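Putative carboxynorspermidine decarboxylase protein (Sinorhizobium meliloti, PDB 3MT1) probably catalyses the pyridoxal 5'-phosphate-dependent decarboxylation of carboxynorspermidine and carboxyspermidine, yielding norspermidine and spermidine. Local coordinates at residues B[238-243]-B[320-325]; B[275-280]-B[316-321]; B[155-160]-B[191-196]; B[94-99]-B[114-119]. All blocks are in the same frame, centred on the assembly; numbering follows the deposited sequence.

Contact 1: B[238-243]-B[320-325]; sequences KSTTLE and DAAGYT. With SO4 (sulfate ion), chain D.
With chi1 at -156°, the D320 carboxylate swings away from its backbone N and carries OD1 to the backbone N of K238, 2.6 Å away. The donor reaches that oxygen from above the carboxylate plane. Aspartate suits the place, being short enough to meet a main-chain N-H directly. In T240, chi1 of -56° sets OG1 beside the backbone N, so that CB and OG1 both press on the methyl group of A322 (T240 OG1 to A322 CB 3.2 Å). The T240 hydroxyl donates to S239 OG at 2.6 Å, and S239 OG is bonded to I236 O, which satisfies a buried polar pair. Here the start of strand 240-251, in the C-terminal beta domain of the fold type III decarboxylases, meets the loop that follows strand 315-318. A nearly straight bond from A321 N to T240 O (2.8 Å) joins the two, and the small A321 methyl fits against L242, CB to CB 4.1 Å. Farther along the loop, Y324 OH donates to O2 of the sulfate at 2.9 Å. The ion, probably from the crystallisation liquor, is also hydrogen-bonded to the backbone N of G199, G232 and E233, consistent with the cofactor phosphate site of this family.

Contact 2: B[275-280]-B[316-321]; sequences ETAKVL and ISFQDA
A277 places its methyl against the ring of F318, CB to CD1 3.6 Å; a side chain this small lets the loop run close to the buried phenyl group. At K278 the backbone does the work. Its O accepts the N-H of Q319 at 2.8 Å and receives a CA-H...O contact from F318 CA at 3.4 Å, while lying near the plane of the F318 ring at its edge. One water extends the link, accepting from K278 N and donating to Q319 O (2.7 Å), tying both polar backbone groups of K278 to Q319. V279 returns to the phenyl ring: chi1 of -177° leaves CG2 beside the backbone N, and this branch meets F318 CE1 at 3.8 Å. L280 crosses Q319 at about a right angle, CG to CG 3.8 Å. Glutamine suits this partly exposed place because its methylenes serve the leucine, while a bend at chi2 (-62°) folds the amide back so that NE2 donates to S317 O at 3.1 Å. F318 also stacks on F301, and V279 touches F304 and F306. The 275-280 loop, between helix 268-273 and strand 286-291, thus lies against strands 300-306 and 315-318, the latter paired antiparallel with strand 240-251.

Contact 3: B[155-160]-B[191-196]; sequences RINGFM and VDWVSL
G158 lays its CA over the six-membered ring of W193, 3.5 Å from the ring centroid and 15° off the normal, a CH-pi contact. Glycine fits because no side chain stands between the strand and the indole. At the ring's edge, W193 NE1 donates to N157 OD1 (2.6 Å) along a bent path, the donor lying above the amide's carbonyl plane. Chi1 of 169° brings the N157 amide to that edge, with D192 OD1 2.7 Å from its ND2. On the sheet face opposite W193, F159 meets V191, from the loop before strand 193-195, at about a right angle, F159 CE2 to V191 CG1 3.9 Å. Parallel backbone bonds hold the strands, F159 N to W193 O at 3.1 Å and S195 N to F159 O at 2.9 Å; just before them N157 O takes the N-H of D192. Helix 170-190 joins the strands into a beta-alpha-beta unit and packs on F159 and V194. From strand 95-98, K95 makes a cation-pi contact with the indole face away from G158. S195 OG is hydrogen-bonded to E230 OE2. The indole is thus used on three sides, and its electron-rich faces would favour both the lysine charge and the glycine CA-H.

Contact 4: B[94-99]-B[114-119]; sequences DKIIFN and IARGLR
F98 and R116 lie side by side and point the same way, ring and guanidinium planes 41° apart. The phenyl ring turns its edge to this neighbour, with CE2 4.2 Å from R116 CG, and the same edge reaches the backbone, CD2 lying 3.4 Å from G117 O. I96 crosses R116 obliquely, CG2 to CG 3.9 Å, and its CG2 also meets I114 CD1. The arginine suits this partly exposed place: its methylenes pack with the apolar side chains, while its charged group turns off from the neighbouring strand, and NE is hydrogen-bonded to R155 O. On the other face K95 CG rests on the methyl of A115 (3.9 Å), and the K95 amine continues to a salt bridge with E73. I97 sits beside G117, where the missing side chain lets the strands approach to 4.5 Å between CA atoms. At the C-terminal ends of the strands N99 and R119 run alongside one another, amide and guanidinium planes 80° apart; chi1 of -168° and an extended chain carry the R119 guanidinium out to Y77 OH, which N99 OD1 also contacts by a hydrogen bond. Backbone bonds such as G117 N to I96 O (2.8 Å) and R119 N to F98 O (2.9 Å) fix the parallel register. Helix 101-107 packs on F98 from outside, completing a beta-alpha-beta unit of the eight-stranded alpha/beta (TIM) barrel of fold type III enzymes.

The four contacts form two pairs, one in the C-terminal beta domain and one in the barrel. Contacts 1 and 2 have centres about 8 Å apart, share D320 and A321, and are joined where strands 240-251 and 315-318 pair, L242 O lying 2.9 Å from F318 N. Contacts 3 and 4, about 8 Å apart between centres, meet along neighbouring barrel strands, with M160 N 2.9 Å from L118 O. Contact 1 is about 32 Å from contact 3, centre to centre. Contacts 1 and 2 reach the presumed active site through D320, its side chain about 4 Å from that of E233, a predicted substrate-binding residue; contact 1 also meets the sulfate. Contacts 3 and 4 lie away from such residues.

Contact 1: B[238-243]-B[320-325]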
loop_
_atom_site.group_PDB
_atom_site.type_symbol
_atom_site.label_atom_id
_atom_site.label_comp_id
_atom_site.label_asym_id
_atom_site.label_seq_id
_atom_site.Cartn_x
_atom_site.Cartn_y
_atom_site.Cartn_z
ATOM N N LYS B 238 20.744 4.691 0.417
ATOM C CA LYS B 238 21.685 3.791 1.128
ATOM C C LYS B 238 21.816 4.073 2.630
ATOM O O LYS B 238 22.795 3.661 3.266
ATOM C CB LYS B 238 23.076 3.842 0.469
ATOM C CG LYS B 238 23.091 3.313 -0.961
ATOM C CD LYS B 238 24.431 3.597 -1.614
ATOM C CE LYS B 238 24.242 4.337 -2.963
ATOM N NZ LYS B 238 23.532 3.505 -4.003
ATOM N N SER B 239 20.846 4.779 3.193
ATOM C CA SER B 239 20.946 5.187 4.573
ATOM C C SER B 239 20.279 4.209 5.487
ATOM O O SER B 239 20.617 4.155 6.676
ATOM C CB SER B 239 20.294 6.541 4.812
ATOM O OG SER B 239 18.891 6.373 4.949
ATOM N N THR B 240 19.312 3.470 4.949
ATOM C CA THR B 240 18.389 2.718 5.778
ATOM C C THR B 240 18.255 1.273 5.308
ATOM O O THR B 240 18.263 1.010 4.130
ATOM C CB THR B 240 17.008 3.409 5.735
ATOM O OG1 THR B 240 17.153 4.784 6.154
ATOM C CG2 THR B 240 15.954 2.690 6.609
ATOM N N THR B 241 18.093 0.345 6.247
ATOM C CA THR B 241 17.830 -1.057 5.912
ATOM C C THR B 241 16.488 -1.527 6.484
ATOM O O THR B 241 15.978 -0.937 7.451
ATOM C CB THR B 241 18.933 -1.968 6.456
ATOM O OG1 THR B 241 19.105 -1.695 7.861
ATOM C CG2 THR B 241 20.286 -1.727 5.707
ATOM N N LEU B 242 15.912 -2.574 5.881
ATOM C CA LEU B 242 14.797 -3.288 6.496
ATOM C C LEU B 242 15.319 -4.625 7.067
ATOM O O LEU B 242 15.667 -5.521 6.304
ATOM C CB LEU B 242 13.628 -3.514 5.495
ATOM C CG LEU B 242 12.431 -4.389 5.935
ATOM C CD1 LEU B 242 11.777 -3.914 7.253
ATOM C CD2 LEU B 242 11.353 -4.639 4.812
ATOM N N GLU B 243 15.357 -4.749 8.394
ATOM C CA GLU B 243 15.839 -5.949 9.062
ATOM C C GLU B 243 14.786 -7.060 9.209
ATOM O O GLU B 243 13.723 -6.821 9.790
ATOM C CB GLU B 243 16.387 -5.558 10.430
ATOM C CG GLU B 243 17.473 -4.473 10.359
ATOM C CD GLU B 243 18.701 -4.884 9.536
ATOM O OE1 GLU B 243 19.182 -6.054 9.641
ATOM O OE2 GLU B 243 19.196 -4.025 8.778
ATOM N N ASP B 320 19.006 -0.209 1.283
ATOM C CA ASP B 320 18.396 0.981 0.712
ATOM C C ASP B 320 16.881 0.991 0.807
ATOM O O ASP B 320 16.196 1.117 -0.201
ATOM C CB ASP B 320 18.796 1.148 -0.748
ATOM C CG ASP B 320 18.703 2.589 -1.193
ATOM O OD1 ASP B 320 18.586 3.456 -0.290
ATOM O OD2 ASP B 320 18.772 2.865 -2.413
ATOM N N ALA B 321 16.358 0.880 2.016
ATOM C CA ALA B 321 14.941 0.774 2.187
ATOM C C ALA B 321 14.231 2.031 2.703
ATOM O O ALA B 321 13.099 1.931 3.142
ATOM C CB ALA B 321 14.645 -0.407 3.091
ATOM N N ALA B 322 14.842 3.213 2.637
ATOM C CA ALA B 322 14.194 4.412 3.224
ATOM C C ALA B 322 13.155 5.122 2.342
ATOM O O ALA B 322 12.160 5.657 2.858
ATOM C CB ALA B 322 15.231 5.414 3.728
ATOM N N GLY B 323 13.388 5.164 1.033
ATOM C CA GLY B 323 12.528 5.914 0.136
ATOM C C GLY B 323 11.284 5.169 -0.309
ATOM O O GLY B 323 11.352 3.983 -0.729
ATOM N N TYR B 324 10.142 5.861 -0.243
ATOM C CA TYR B 324 8.908 5.343 -0.804
ATOM C C TYR B 324 8.552 4.005 -0.143
ATOM O O TYR B 324 7.857 3.159 -0.730
ATOM C CB TYR B 324 9.016 5.214 -2.350
ATOM C CG TYR B 324 9.219 6.546 -3.027
ATOM C CD1 TYR B 324 8.160 7.472 -3.143
ATOM C CD2 TYR B 324 10.492 6.928 -3.488
ATOM C CE1 TYR B 324 8.363 8.751 -3.746
ATOM C CE2 TYR B 324 10.713 8.174 -4.087
ATOM C CZ TYR B 324 9.652 9.069 -4.224
ATOM O OH TYR B 324 9.911 10.301 -4.797
ATOM N N THR B 325 9.042 3.805 1.075
ATOM C CA THR B 325 8.726 2.583 1.805
ATOM C C THR B 325 7.852 2.938 3.003
ATOM O O THR B 325 6.683 2.618 3.030
ATOM C CB THR B 325 9.989 1.881 2.274
ATOM O OG1 THR B 325 10.764 2.817 3.055
ATOM C CG2 THR B 325 10.813 1.362 1.054
HETATM S S SO4 D . 12.802 11.766 -6.039
HETATM O O1 SO4 D . 12.919 11.074 -7.314
HETATM O O2 SO4 D . 12.717 10.819 -4.941
HETATM O O3 SO4 D . 14.036 12.552 -5.920
HETATM O O4 SO4 D . 11.650 12.678 -6.025
#

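Contact 2: B[275-280]-B[316-321]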
loop_
_atom_site.group_PDB
_atom_site.type_symbol
_atom_site.label_atom_id
_atom_site.label_comp_id
_atom_site.label_asym_id
_atom_site.label_seq_id
_atom_site.Cartn_x
_atom_site.Cartn_y
_atom_site.Cartn_z
ATOM N N GLU B 275 9.954 -4.952 -9.058
ATOM C CA GLU B 275 11.405 -4.987 -8.919
ATOM C C GLU B 275 11.685 -5.811 -7.708
ATOM O O GLU B 275 10.791 -6.155 -6.945
ATOM C CB GLU B 275 12.027 -3.583 -8.720
ATOM C CG GLU B 275 11.981 -2.634 -9.934
ATOM C CD GLU B 275 12.952 -3.007 -11.082
ATOM O OE1 GLU B 275 13.776 -3.941 -10.911
ATOM O OE2 GLU B 275 12.884 -2.360 -12.163
ATOM N N THR B 276 12.964 -6.036 -7.498
ATOM C CA THR B 276 13.453 -6.902 -6.473
ATOM C C THR B 276 14.246 -6.087 -5.467
ATOM O O THR B 276 14.751 -5.044 -5.801
ATOM C CB THR B 276 14.386 -7.867 -7.117
ATOM O OG1 THR B 276 15.404 -7.107 -7.775
ATOM C CG2 THR B 276 13.619 -8.740 -8.178
ATOM N N ALA B 277 14.353 -6.577 -4.238
ATOM C CA ALA B 277 15.047 -5.859 -3.187
ATOM C C ALA B 277 16.558 -6.052 -3.290
ATOM O O ALA B 277 17.046 -6.617 -4.270
ATOM C CB ALA B 277 14.515 -6.274 -1.812
ATOM N N LYS B 278 17.318 -5.580 -2.311
ATOM C CA LYS B 278 18.773 -5.769 -2.385
ATOM C C LYS B 278 19.401 -6.348 -1.132
ATOM O O LYS B 278 19.052 -5.939 -0.019
ATOM C CB LYS B 278 19.473 -4.471 -2.742
ATOM C CG LYS B 278 19.353 -4.106 -4.184
ATOM C CD LYS B 278 19.825 -2.674 -4.405
ATOM C CE LYS B 278 18.723 -1.673 -4.104
ATOM N NZ LYS B 278 17.427 -2.226 -4.605
ATOM N N VAL B 279 20.347 -7.266 -1.343
ATOM C CA VAL B 279 21.084 -7.930 -0.292
ATOM C C VAL B 279 22.605 -7.763 -0.498
ATOM O O VAL B 279 23.074 -7.465 -1.606
ATOM C CB VAL B 279 20.647 -9.403 -0.206
ATOM C CG1 VAL B 279 21.343 -10.104 0.907
ATOM C CG2 VAL B 279 19.129 -9.469 0.056
ATOM N N LEU B 280 23.368 -7.918 0.587
ATOM C CA LEU B 280 24.829 -7.828 0.554
ATOM C C LEU B 280 25.465 -8.956 1.350
ATOM O O LEU B 280 24.955 -9.344 2.394
ATOM C CB LEU B 280 25.327 -6.507 1.136
ATOM C CG LEU B 280 25.041 -5.172 0.462
ATOM C CD1 LEU B 280 25.642 -4.069 1.325
ATOM C CD2 LEU B 280 25.562 -5.091 -0.965
ATOM N N ILE B 316 18.277 -11.264 7.869
ATOM C CA ILE B 316 18.530 -10.707 6.535
ATOM C C ILE B 316 18.219 -9.195 6.512
ATOM O O ILE B 316 17.188 -8.781 7.030
ATOM C CB ILE B 316 17.663 -11.460 5.480
ATOM C CG1 ILE B 316 18.237 -12.865 5.208
ATOM C CG2 ILE B 316 17.511 -10.654 4.156
ATOM C CD1 ILE B 316 17.260 -13.805 4.524
ATOM N N SER B 317 19.104 -8.395 5.921
ATOM C CA SER B 317 18.937 -6.936 5.832
ATOM C C SER B 317 18.655 -6.452 4.396
ATOM O O SER B 317 19.547 -6.439 3.561
ATOM C CB SER B 317 20.199 -6.200 6.340
ATOM O OG SER B 317 20.768 -6.829 7.469
ATOM N N PHE B 318 17.441 -6.014 4.096
ATOM C CA PHE B 318 17.242 -5.416 2.776
ATOM C C PHE B 318 17.824 -4.033 2.749
ATOM O O PHE B 318 17.573 -3.220 3.616
ATOM C CB PHE B 318 15.786 -5.503 2.313
ATOM C CG PHE B 318 15.333 -6.918 2.160
ATOM C CD1 PHE B 318 15.911 -7.734 1.204
ATOM C CD2 PHE B 318 14.393 -7.472 3.031
ATOM C CE1 PHE B 318 15.534 -9.072 1.073
ATOM C CE2 PHE B 318 13.993 -8.806 2.917
ATOM C CZ PHE B 318 14.578 -9.614 1.932
ATOM N N GLN B 319 18.625 -3.789 1.743
ATOM C CA GLN B 319 19.393 -2.557 1.663
ATOM C C GLN B 319 18.569 -1.442 1.039
ATOM O O GLN B 319 17.575 -1.702 0.339
ATOM C CB GLN B 319 20.683 -2.790 0.854
ATOM C CG GLN B 319 21.582 -3.878 1.421
ATOM C CD GLN B 319 22.091 -3.573 2.832
ATOM O OE1 GLN B 319 22.603 -2.478 3.127
ATOM N NE2 GLN B 319 21.943 -4.549 3.713
ATOM N N ASP B 320 19.006 -0.209 1.283
ATOM C CA ASP B 320 18.396 0.981 0.712
ATOM C C ASP B 320 16.881 0.991 0.807
ATOM O O ASP B 320 16.196 1.117 -0.201
ATOM C CB ASP B 320 18.796 1.148 -0.748
ATOM C CG ASP B 320 18.703 2.589 -1.193
ATOM O OD1 ASP B 320 18.586 3.456 -0.290
ATOM O OD2 ASP B 320 18.772 2.865 -2.413
ATOM N N ALA B 321 16.358 0.880 2.016
ATOM C CA ALA B 321 14.941 0.774 2.187
ATOM C C ALA B 321 14.231 2.031 2.703
ATOM O O ALA B 321 13.099 1.931 3.142
ATOM C CB ALA B 321 14.645 -0.407 3.091
HETATM O O HOH W 1 15.987 -3.413 -0.980
#

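Contact 3: B[155-160]-B[191-196]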
loop_
_atom_site.group_PDB
_atom_site.type_symbol
_atom_site.label_atom_id
_atom_site.label_comp_id
_atom_site.label_asym_id
_atom_site.label_seq_id
_atom_site.Cartn_x
_atom_site.Cartn_y
_atom_site.Cartn_z
ATOM N N ARG B 155 0.801 37.339 -12.159
ATOM C CA ARG B 155 0.224 36.687 -10.991
ATOM C C ARG B 155 1.166 35.648 -10.392
ATOM O O ARG B 155 0.930 35.154 -9.291
ATOM C CB ARG B 155 -1.112 36.031 -11.347
ATOM C CG ARG B 155 -1.977 36.843 -12.293
ATOM C CD ARG B 155 -3.326 36.204 -12.481
ATOM N NE ARG B 155 -4.219 36.499 -11.368
ATOM C CZ ARG B 155 -5.448 36.005 -11.228
ATOM N NH1 ARG B 155 -5.958 35.165 -12.131
ATOM N NH2 ARG B 155 -6.176 36.346 -10.167
ATOM N N ILE B 156 2.220 35.288 -11.114
ATOM C CA ILE B 156 3.217 34.369 -10.556
ATOM C C ILE B 156 4.568 35.052 -10.384
ATOM O O ILE B 156 4.684 36.242 -10.558
ATOM C CB ILE B 156 3.369 33.071 -11.378
ATOM C CG1 ILE B 156 3.683 33.418 -12.838
ATOM C CG2 ILE B 156 2.134 32.168 -11.192
ATOM C CD1 ILE B 156 3.196 32.390 -13.870
ATOM N N ASN B 157 5.583 34.260 -10.097
ATOM C CA ASN B 157 6.821 34.729 -9.522
ATOM C C ASN B 157 7.909 33.635 -9.706
ATOM O O ASN B 157 9.105 33.878 -9.519
ATOM C CB ASN B 157 6.505 34.983 -8.050
ATOM C CG ASN B 157 7.704 35.220 -7.212
ATOM O OD1 ASN B 157 7.933 34.490 -6.266
ATOM N ND2 ASN B 157 8.440 36.281 -7.487
ATOM N N GLY B 158 7.457 32.437 -10.090
ATOM C CA GLY B 158 8.300 31.263 -10.099
ATOM C C GLY B 158 7.768 30.129 -10.944
ATOM O O GLY B 158 6.578 30.066 -11.256
ATOM N N PHE B 159 8.667 29.233 -11.328
ATOM C CA PHE B 159 8.266 28.037 -12.048
ATOM C C PHE B 159 8.775 26.808 -11.346
ATOM O O PHE B 159 9.813 26.834 -10.673
ATOM C CB PHE B 159 8.816 28.026 -13.468
ATOM C CG PHE B 159 8.306 29.132 -14.334
ATOM C CD1 PHE B 159 6.943 29.348 -14.481
ATOM C CD2 PHE B 159 9.186 29.931 -15.029
ATOM C CE1 PHE B 159 6.472 30.361 -15.289
ATOM C CE2 PHE B 159 8.722 30.950 -15.855
ATOM C CZ PHE B 159 7.367 31.170 -15.984
HETATM N N MSE B 160 8.020 25.729 -11.507
HETATM C CA MSE B 160 8.465 24.415 -11.105
HETATM C C MSE B 160 8.624 23.577 -12.366
HETATM O O MSE B 160 7.788 23.660 -13.259
HETATM C CB MSE B 160 7.472 23.775 -10.149
HETATM C CG MSE B 160 7.966 22.450 -9.627
HETATM SE SE MSE B 160 6.553 21.125 -9.491
HETATM C CE MSE B 160 6.109 21.433 -7.642
ATOM N N VAL B 191 11.079 35.721 -14.055
ATOM C CA VAL B 191 10.604 35.396 -12.713
ATOM C C VAL B 191 11.779 35.405 -11.774
ATOM O O VAL B 191 12.908 35.616 -12.204
ATOM C CB VAL B 191 9.882 34.035 -12.637
ATOM C CG1 VAL B 191 8.647 34.047 -13.497
ATOM C CG2 VAL B 191 10.793 32.909 -13.049
ATOM N N ASP B 192 11.544 35.176 -10.488
ATOM C CA ASP B 192 12.675 35.238 -9.599
ATOM C C ASP B 192 13.016 33.971 -8.835
ATOM O O ASP B 192 13.947 33.980 -8.048
ATOM C CB ASP B 192 12.651 36.507 -8.730
ATOM C CG ASP B 192 11.453 36.583 -7.875
ATOM O OD1 ASP B 192 11.037 35.498 -7.453
ATOM O OD2 ASP B 192 10.928 37.696 -7.636
ATOM N N TRP B 193 12.325 32.863 -9.118
ATOM C CA TRP B 193 12.769 31.551 -8.612
ATOM C C TRP B 193 12.299 30.390 -9.463
ATOM O O TRP B 193 11.256 30.458 -10.104
ATOM C CB TRP B 193 12.377 31.318 -7.151
ATOM C CG TRP B 193 10.908 31.358 -6.897
ATOM C CD1 TRP B 193 10.195 32.434 -6.493
ATOM C CD2 TRP B 193 9.955 30.272 -7.035
ATOM N NE1 TRP B 193 8.858 32.094 -6.352
ATOM C CE2 TRP B 193 8.685 30.786 -6.688
ATOM C CE3 TRP B 193 10.058 28.930 -7.424
ATOM C CZ2 TRP B 193 7.524 30.021 -6.715
ATOM C CZ3 TRP B 193 8.890 28.157 -7.454
ATOM C CH2 TRP B 193 7.637 28.713 -7.093
ATOM N N VAL B 194 13.081 29.314 -9.433
ATOM C CA VAL B 194 12.815 28.090 -10.194
ATOM C C VAL B 194 13.126 26.879 -9.344
ATOM O O VAL B 194 14.143 26.845 -8.648
ATOM C CB VAL B 194 13.712 27.982 -11.445
ATOM C CG1 VAL B 194 13.470 26.657 -12.152
ATOM C CG2 VAL B 194 13.418 29.106 -12.403
ATOM N N SER B 195 12.253 25.888 -9.397
ATOM C CA SER B 195 12.517 24.639 -8.736
ATOM C C SER B 195 12.769 23.599 -9.791
ATOM O O SER B 195 11.915 23.352 -10.678
ATOM C CB SER B 195 11.337 24.201 -7.890
ATOM O OG SER B 195 11.245 22.776 -7.933
ATOM N N LEU B 196 13.933 22.976 -9.702
ATOM C CA LEU B 196 14.283 21.981 -10.686
ATOM C C LEU B 196 13.838 20.575 -10.316
ATOM O O LEU B 196 14.185 19.644 -11.017
ATOM C CB LEU B 196 15.776 22.021 -10.986
ATOM C CG LEU B 196 16.208 23.302 -11.685
ATOM C CD1 LEU B 196 17.748 23.371 -11.759
ATOM C CD2 LEU B 196 15.530 23.408 -13.057
#

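Contact 4: B[94-99]-B[114-119]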
loop_
_atom_site.group_PDB
_atom_site.type_symbol
_atom_site.label_atom_id
_atom_site.label_comp_id
_atom_site.label_asym_id
_atom_site.label_seq_id
_atom_site.Cartn_x
_atom_site.Cartn_y
_atom_site.Cartn_z
ATOM N N ASP B 94 5.210 28.754 2.306
ATOM C CA ASP B 94 5.866 29.991 1.870
ATOM C C ASP B 94 5.766 30.182 0.371
ATOM O O ASP B 94 5.722 31.291 -0.132
ATOM C CB ASP B 94 7.330 29.948 2.263
ATOM C CG ASP B 94 7.507 29.974 3.755
ATOM O OD1 ASP B 94 6.934 30.887 4.385
ATOM O OD2 ASP B 94 8.189 29.082 4.301
ATOM N N LYS B 95 5.737 29.077 -0.342
ATOM C CA LYS B 95 5.517 29.090 -1.754
ATOM C C LYS B 95 4.438 28.066 -2.033
ATOM O O LYS B 95 4.295 27.056 -1.301
ATOM C CB LYS B 95 6.826 28.800 -2.494
ATOM C CG LYS B 95 7.804 29.975 -2.343
ATOM C CD LYS B 95 9.029 29.859 -3.227
ATOM C CE LYS B 95 10.066 30.964 -2.992
ATOM N NZ LYS B 95 10.624 30.871 -1.601
ATOM N N ILE B 96 3.643 28.353 -3.063
ATOM C CA ILE B 96 2.590 27.442 -3.499
ATOM C C ILE B 96 2.729 27.320 -4.995
ATOM O O ILE B 96 3.047 28.293 -5.670
ATOM C CB ILE B 96 1.173 27.928 -3.080
ATOM C CG1 ILE B 96 0.142 26.807 -3.310
ATOM C CG2 ILE B 96 0.784 29.189 -3.800
ATOM C CD1 ILE B 96 -1.233 27.103 -2.722
ATOM N N ILE B 97 2.545 26.112 -5.501
ATOM C CA ILE B 97 2.690 25.844 -6.909
ATOM C C ILE B 97 1.443 25.180 -7.448
ATOM O O ILE B 97 0.832 24.309 -6.797
ATOM C CB ILE B 97 3.912 24.986 -7.166
ATOM C CG1 ILE B 97 5.146 25.801 -6.780
ATOM C CG2 ILE B 97 3.975 24.517 -8.633
ATOM C CD1 ILE B 97 6.094 25.065 -5.884
ATOM N N PHE B 98 1.044 25.645 -8.631
ATOM C CA PHE B 98 -0.163 25.159 -9.264
ATOM C C PHE B 98 0.204 24.444 -10.506
ATOM O O PHE B 98 1.177 24.807 -11.183
ATOM C CB PHE B 98 -1.131 26.275 -9.585
ATOM C CG PHE B 98 -1.455 27.138 -8.412
ATOM C CD1 PHE B 98 -2.456 26.771 -7.526
ATOM C CD2 PHE B 98 -0.743 28.325 -8.182
ATOM C CE1 PHE B 98 -2.755 27.573 -6.428
ATOM C CE2 PHE B 98 -1.033 29.120 -7.109
ATOM C CZ PHE B 98 -2.044 28.739 -6.221
ATOM N N ASN B 99 -0.603 23.423 -10.792
ATOM C CA ASN B 99 -0.386 22.505 -11.893
ATOM C C ASN B 99 -0.759 23.096 -13.250
ATOM O O ASN B 99 -0.257 22.665 -14.285
ATOM C CB ASN B 99 -1.173 21.218 -11.641
ATOM C CG ASN B 99 -0.694 20.067 -12.502
ATOM O OD1 ASN B 99 0.443 19.614 -12.358
ATOM N ND2 ASN B 99 -1.558 19.585 -13.401
ATOM N N ILE B 114 1.394 34.965 -0.328
ATOM C CA ILE B 114 2.642 34.253 -0.468
ATOM C C ILE B 114 3.018 34.202 -1.931
ATOM O O ILE B 114 2.191 34.540 -2.794
ATOM C CB ILE B 114 2.556 32.812 0.122
ATOM C CG1 ILE B 114 1.368 32.048 -0.481
ATOM C CG2 ILE B 114 2.500 32.849 1.678
ATOM C CD1 ILE B 114 1.361 30.580 -0.182
ATOM N N ALA B 115 4.259 33.789 -2.196
ATOM C CA ALA B 115 4.807 33.643 -3.550
ATOM C C ALA B 115 4.107 32.499 -4.315
ATOM O O ALA B 115 3.935 31.410 -3.775
ATOM C CB ALA B 115 6.329 33.400 -3.489
ATOM N N ARG B 116 3.696 32.756 -5.555
ATOM C CA ARG B 116 2.970 31.779 -6.329
ATOM C C ARG B 116 3.828 31.333 -7.494
ATOM O O ARG B 116 4.574 32.134 -8.081
ATOM C CB ARG B 116 1.626 32.358 -6.800
ATOM C CG ARG B 116 0.625 32.634 -5.636
ATOM C CD ARG B 116 -0.534 33.571 -6.012
ATOM N NE ARG B 116 -0.086 34.778 -6.717
ATOM C CZ ARG B 116 0.444 35.858 -6.144
ATOM N NH1 ARG B 116 0.618 35.934 -4.822
ATOM N NH2 ARG B 116 0.812 36.874 -6.901
ATOM N N GLY B 117 3.728 30.046 -7.810
ATOM C CA GLY B 117 4.484 29.419 -8.885
ATOM C C GLY B 117 3.592 28.601 -9.786
ATOM O O GLY B 117 2.427 28.354 -9.482
ATOM N N LEU B 118 4.130 28.183 -10.924
ATOM C CA LEU B 118 3.354 27.432 -11.894
ATOM C C LEU B 118 4.247 26.310 -12.372
ATOM O O LEU B 118 5.427 26.525 -12.605
ATOM C CB LEU B 118 2.939 28.352 -13.062
ATOM C CG LEU B 118 2.066 27.754 -14.181
ATOM C CD1 LEU B 118 0.582 27.740 -13.795
ATOM C CD2 LEU B 118 2.246 28.472 -15.513
ATOM N N ARG B 119 3.705 25.108 -12.503
ATOM C CA ARG B 119 4.491 24.016 -13.065
ATOM C C ARG B 119 4.559 24.083 -14.580
ATOM O O ARG B 119 3.553 24.300 -15.263
ATOM C CB ARG B 119 3.924 22.664 -12.667
ATOM C CG ARG B 119 4.863 21.543 -12.995
ATOM C CD ARG B 119 4.290 20.214 -12.657
ATOM N NE ARG B 119 5.264 19.158 -12.915
ATOM C CZ ARG B 119 5.187 17.928 -12.420
ATOM N NH1 ARG B 119 4.171 17.591 -11.618
ATOM N NH2 ARG B 119 6.131 17.041 -12.716
#